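Long-range contacts in GDP-mannose-dependent alpha-(1-6)-phosphatidylinositol monomannoside mannosyltransferase (Corynebacterium glutamicum, PDB 3OKC), which is a mannosyltransferase of the GT-B fold, built from two Rossmann-like domains: residues A[100-105]-A[139-144]; A[94-99]-A[135-140]. All coordinates share one frame; numbering follows the deposited sequence.

Contact 1: A[100-105]-A[139-144]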
# COMPACT_ATOMS: atom_id res chain seq x y z
N LEU A 100 16.36 -4.08 -15.69
CA LEU A 100 17.15 -4.06 -16.93
C LEU A 100 18.38 -4.97 -16.83
O LEU A 100 19.05 -5.23 -17.83
CB LEU A 100 17.57 -2.63 -17.31
CG LEU A 100 16.50 -1.70 -17.90
CD1 LEU A 100 17.01 -0.26 -17.99
CD2 LEU A 100 16.00 -2.18 -19.27
N MET A 101 18.66 -5.46 -15.62
CA MET A 101 19.72 -6.43 -15.36
C MET A 101 19.23 -7.87 -15.47
O MET A 101 19.97 -8.81 -15.19
CB MET A 101 20.31 -6.21 -13.95
CG MET A 101 20.94 -4.85 -13.72
SD MET A 101 22.24 -4.89 -12.46
CE MET A 101 21.28 -4.95 -10.95
N ALA A 102 17.97 -8.04 -15.87
CA ALA A 102 17.34 -9.36 -15.95
C ALA A 102 18.04 -10.31 -16.93
O ALA A 102 18.07 -11.53 -16.70
CB ALA A 102 15.87 -9.24 -16.28
N GLY A 103 18.57 -9.76 -18.02
CA GLY A 103 19.37 -10.52 -18.98
C GLY A 103 20.57 -11.20 -18.34
O GLY A 103 20.79 -12.39 -18.54
N THR A 104 21.33 -10.44 -17.55
CA THR A 104 22.49 -10.96 -16.82
C THR A 104 22.11 -12.08 -15.85
O THR A 104 22.86 -13.04 -15.69
CB THR A 104 23.23 -9.82 -16.07
OG1 THR A 104 23.71 -8.86 -17.01
CG2 THR A 104 24.41 -10.36 -15.26
N ALA A 105 20.95 -11.94 -15.19
CA ALA A 105 20.44 -12.95 -14.26
C ALA A 105 20.25 -14.30 -14.95
O ALA A 105 20.67 -15.33 -14.42
CB ALA A 105 19.12 -12.48 -13.63
N THR A 139 10.65 -8.27 -22.11
CA THR A 139 11.25 -9.36 -22.89
C THR A 139 12.20 -10.25 -22.08
O THR A 139 12.42 -11.41 -22.43
CB THR A 139 11.98 -8.86 -24.17
OG1 THR A 139 13.09 -8.02 -23.82
CG2 THR A 139 11.03 -8.07 -25.06
N GLU A 140 12.74 -9.73 -20.99
CA GLU A 140 13.75 -10.44 -20.19
C GLU A 140 13.20 -11.04 -18.90
O GLU A 140 13.86 -11.87 -18.26
CB GLU A 140 14.92 -9.51 -19.88
CG GLU A 140 15.75 -9.14 -21.10
CD GLU A 140 16.82 -8.10 -20.80
OE1 GLU A 140 16.89 -7.61 -19.65
OE2 GLU A 140 17.59 -7.77 -21.73
N VAL A 141 11.99 -10.62 -18.52
CA VAL A 141 11.36 -11.03 -17.27
C VAL A 141 10.29 -12.10 -17.53
O VAL A 141 9.49 -11.97 -18.46
CB VAL A 141 10.76 -9.80 -16.53
CG1 VAL A 141 9.73 -10.20 -15.51
CG2 VAL A 141 11.86 -8.99 -15.86
N ASP A 142 10.30 -13.15 -16.71
CA ASP A 142 9.34 -14.25 -16.83
C ASP A 142 8.02 -13.96 -16.11
O ASP A 142 6.95 -14.35 -16.59
CB ASP A 142 9.96 -15.55 -16.30
CG ASP A 142 11.34 -15.83 -16.89
OD1 ASP A 142 11.44 -16.05 -18.12
OD2 ASP A 142 12.33 -15.82 -16.13
N VAL A 143 8.10 -13.27 -14.97
CA VAL A 143 6.92 -12.93 -14.17
C VAL A 143 6.93 -11.44 -13.83
O VAL A 143 7.89 -10.93 -13.24
CB VAL A 143 6.82 -13.78 -12.87
CG1 VAL A 143 5.57 -13.41 -12.07
CG2 VAL A 143 6.82 -15.28 -13.17
N LEU A 144 5.86 -10.74 -14.21
CA LEU A 144 5.68 -9.33 -13.89
C LEU A 144 4.51 -9.21 -12.92
O LEU A 144 3.37 -9.54 -13.27
CB LEU A 144 5.44 -8.53 -15.18
CG LEU A 144 5.64 -7.01 -15.32
CD1 LEU A 144 4.48 -6.20 -14.72
CD2 LEU A 144 7.00 -6.53 -14.78
O HOH W 1 18.93 -4.78 -20.51

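Contact 2: A[94-99]-A[135-140]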
# COMPACT_ATOMS: atom_id res chain seq x y z
N ALA A 94 11.61 -3.75 -7.45
CA ALA A 94 11.04 -2.66 -8.24
C ALA A 94 11.55 -2.79 -9.66
O ALA A 94 12.76 -2.79 -9.90
CB ALA A 94 11.42 -1.32 -7.65
N ALA A 95 10.63 -2.89 -10.61
CA ALA A 95 10.98 -3.19 -12.00
C ALA A 95 11.90 -2.15 -12.63
O ALA A 95 13.00 -2.49 -13.08
CB ALA A 95 9.71 -3.38 -12.84
N ALA A 96 11.47 -0.90 -12.67
CA ALA A 96 12.21 0.14 -13.38
C ALA A 96 13.03 1.01 -12.42
O ALA A 96 12.49 1.55 -11.46
CB ALA A 96 11.25 1.00 -14.21
N PRO A 97 14.35 1.17 -12.70
CA PRO A 97 15.09 0.61 -13.83
C PRO A 97 15.88 -0.69 -13.59
O PRO A 97 16.45 -1.23 -14.54
CB PRO A 97 16.07 1.73 -14.16
CG PRO A 97 16.35 2.39 -12.81
CD PRO A 97 15.22 2.02 -11.87
N LEU A 98 15.93 -1.19 -12.35
CA LEU A 98 16.82 -2.30 -11.99
C LEU A 98 16.62 -3.62 -12.75
O LEU A 98 17.58 -4.35 -13.00
CB LEU A 98 16.82 -2.56 -10.47
CG LEU A 98 17.81 -1.80 -9.58
CD1 LEU A 98 17.72 -2.32 -8.16
CD2 LEU A 98 19.24 -1.91 -10.10
N ALA A 99 15.37 -3.92 -13.11
CA ALA A 99 15.08 -5.14 -13.88
C ALA A 99 15.69 -5.16 -15.30
O ALA A 99 15.54 -6.15 -16.02
CB ALA A 99 13.58 -5.41 -13.93
N ARG A 135 9.50 -2.18 -22.30
CA ARG A 135 9.48 -3.28 -23.27
C ARG A 135 10.70 -4.19 -23.12
O ARG A 135 10.57 -5.41 -23.20
CB ARG A 135 9.38 -2.73 -24.71
CG ARG A 135 9.27 -3.79 -25.80
CD ARG A 135 8.10 -4.75 -25.58
NE ARG A 135 6.81 -4.07 -25.61
CZ ARG A 135 6.08 -3.90 -26.71
NH1 ARG A 135 6.50 -4.35 -27.89
NH2 ARG A 135 4.91 -3.27 -26.64
N LYS A 136 11.86 -3.59 -22.90
CA LYS A 136 13.11 -4.33 -22.73
C LYS A 136 13.06 -5.19 -21.46
O LYS A 136 13.52 -6.34 -21.48
CB LYS A 136 14.31 -3.38 -22.69
CG LYS A 136 15.66 -4.07 -22.71
CD LYS A 136 16.79 -3.08 -22.98
N ILE A 137 12.52 -4.63 -20.39
CA ILE A 137 12.28 -5.36 -19.14
C ILE A 137 11.34 -6.54 -19.41
O ILE A 137 11.64 -7.67 -19.02
CB ILE A 137 11.71 -4.42 -18.03
CG1 ILE A 137 12.79 -3.45 -17.54
CG2 ILE A 137 11.13 -5.23 -16.85
CD1 ILE A 137 12.27 -2.21 -16.83
N GLY A 138 10.23 -6.27 -20.08
CA GLY A 138 9.23 -7.28 -20.40
C GLY A 138 9.74 -8.49 -21.16
O GLY A 138 9.32 -9.62 -20.89
N THR A 139 10.65 -8.27 -22.11
CA THR A 139 11.25 -9.36 -22.89
C THR A 139 12.20 -10.25 -22.08
O THR A 139 12.42 -11.41 -22.43
CB THR A 139 11.98 -8.86 -24.17
OG1 THR A 139 13.09 -8.02 -23.82
CG2 THR A 139 11.03 -8.07 -25.06
N GLU A 140 12.74 -9.73 -20.99
CA GLU A 140 13.75 -10.44 -20.19
C GLU A 140 13.20 -11.04 -18.90
O GLU A 140 13.86 -11.87 -18.26
CB GLU A 140 14.92 -9.51 -19.88
CG GLU A 140 15.75 -9.14 -21.10
CD GLU A 140 16.82 -8.10 -20.80
OE1 GLU A 140 16.89 -7.61 -19.65
OE2 GLU A 140 17.59 -7.77 -21.73

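Contact 1: A[100-105]-A[139-144]
E140 of segment 139-144 reaches to the first turn of helix 102-108. Both belong to a Rossmann-like domain of the GT-B fold, where helices pack beside a parallel sheet. The E140 side chain leaves its backbone with CG anti to its own carbonyl carbon (chi1 -68°). Beyond CG the chain runs extended, and this carries the carboxylate alongside A102 to G103. There OE1 of E140 takes a weak hydrogen bond from N of G103, 3.2 Å long. The bond is bent, with an N-H...O angle of 132°. G103 N lies near the start of its helix, so the helix end would probably favour a negative charge here. The other oxygen of the carboxylate faces a water. That water donates to O of L100 at 2.7 Å and, weakly, to OE2 of E140.

Nearer the E140 backbone the contact is apolar. The methyl of A102 meets the root of the glutamate, with CB of A102 3.7 Å from CB of E140. V141 follows on the same segment and is buried. A102 and V141 both also touch V113 of strand 112-116, which lies beside strand 143-146 in the sheet. D142 forms a salt bridge with K106, further along helix 102-108. The branch of V141 that touches A102 is CG2, 4.0 Å from the alanine CB.

Contact 2: A[94-99]-A[135-140]
I137 sets CG1 anti to its own carbonyl carbon (chi1 -71°) and CG2 anti to its own backbone N. Its chi2 of 160° then extends the longer branch, so that CD1 leads toward the loop at A95 and A96. The two branches therefore meet different parts of segment 94-99. CD1 of I137 comes 3.8 Å from O of A95. It also lies 4.3 Å from CB of A96, as an apolar contact. The shorter branch meets A99, with CG2 of I137 3.8 Å from CB of A99. CG1 of I137 lies 4.0 Å from C of A99.

No hydrogen bond crosses between the two segments. I137 meets the methyls of A96 and A99 and the carbonyl oxygen of A95. The CB of A95 also points toward the helix but stays farther off. A cis peptide bond precedes P97, and N of A99 bonds to O of A95 at 2.8 Å. That bond closes a turn, and A95 and A99 stand at its two ends. On the helix, OG1 of T139 donates to O of K136 at 2.9 Å.

The segment 94-99 links strand 89-92 to helix 102-108 in the Rossmann-like domain. A95 and A99 also touch A115 of strand 112-116, next to 89-92 in the sheet. A96 touches W124 of helix 120-124, and A99 touches F92. Helix 128-140 thus packs against the loop that leaves strand 89-92.

How the contacts relate
The two contacts are successive parts of one interface. Their centres are 6 Å apart. Segment 94-99 runs directly into 100-105, and both face helix 128-140. The two segments on the helix side share T139 and E140, and of these E140 touches across both contacts. Contact 2 is the buried, apolar part, while contact 1 adds one weak hydrogen bond and a weak water link. L100 joins them: its CD2 packs 3.9 Å from CG1 of I137. The CD2 of L100 is also 3.9 Å from CD of K136. Together they place the connection from strand 89-92 to helix 102-108 beside the helix that leads to strand 143-146. Both contacts lie within one domain.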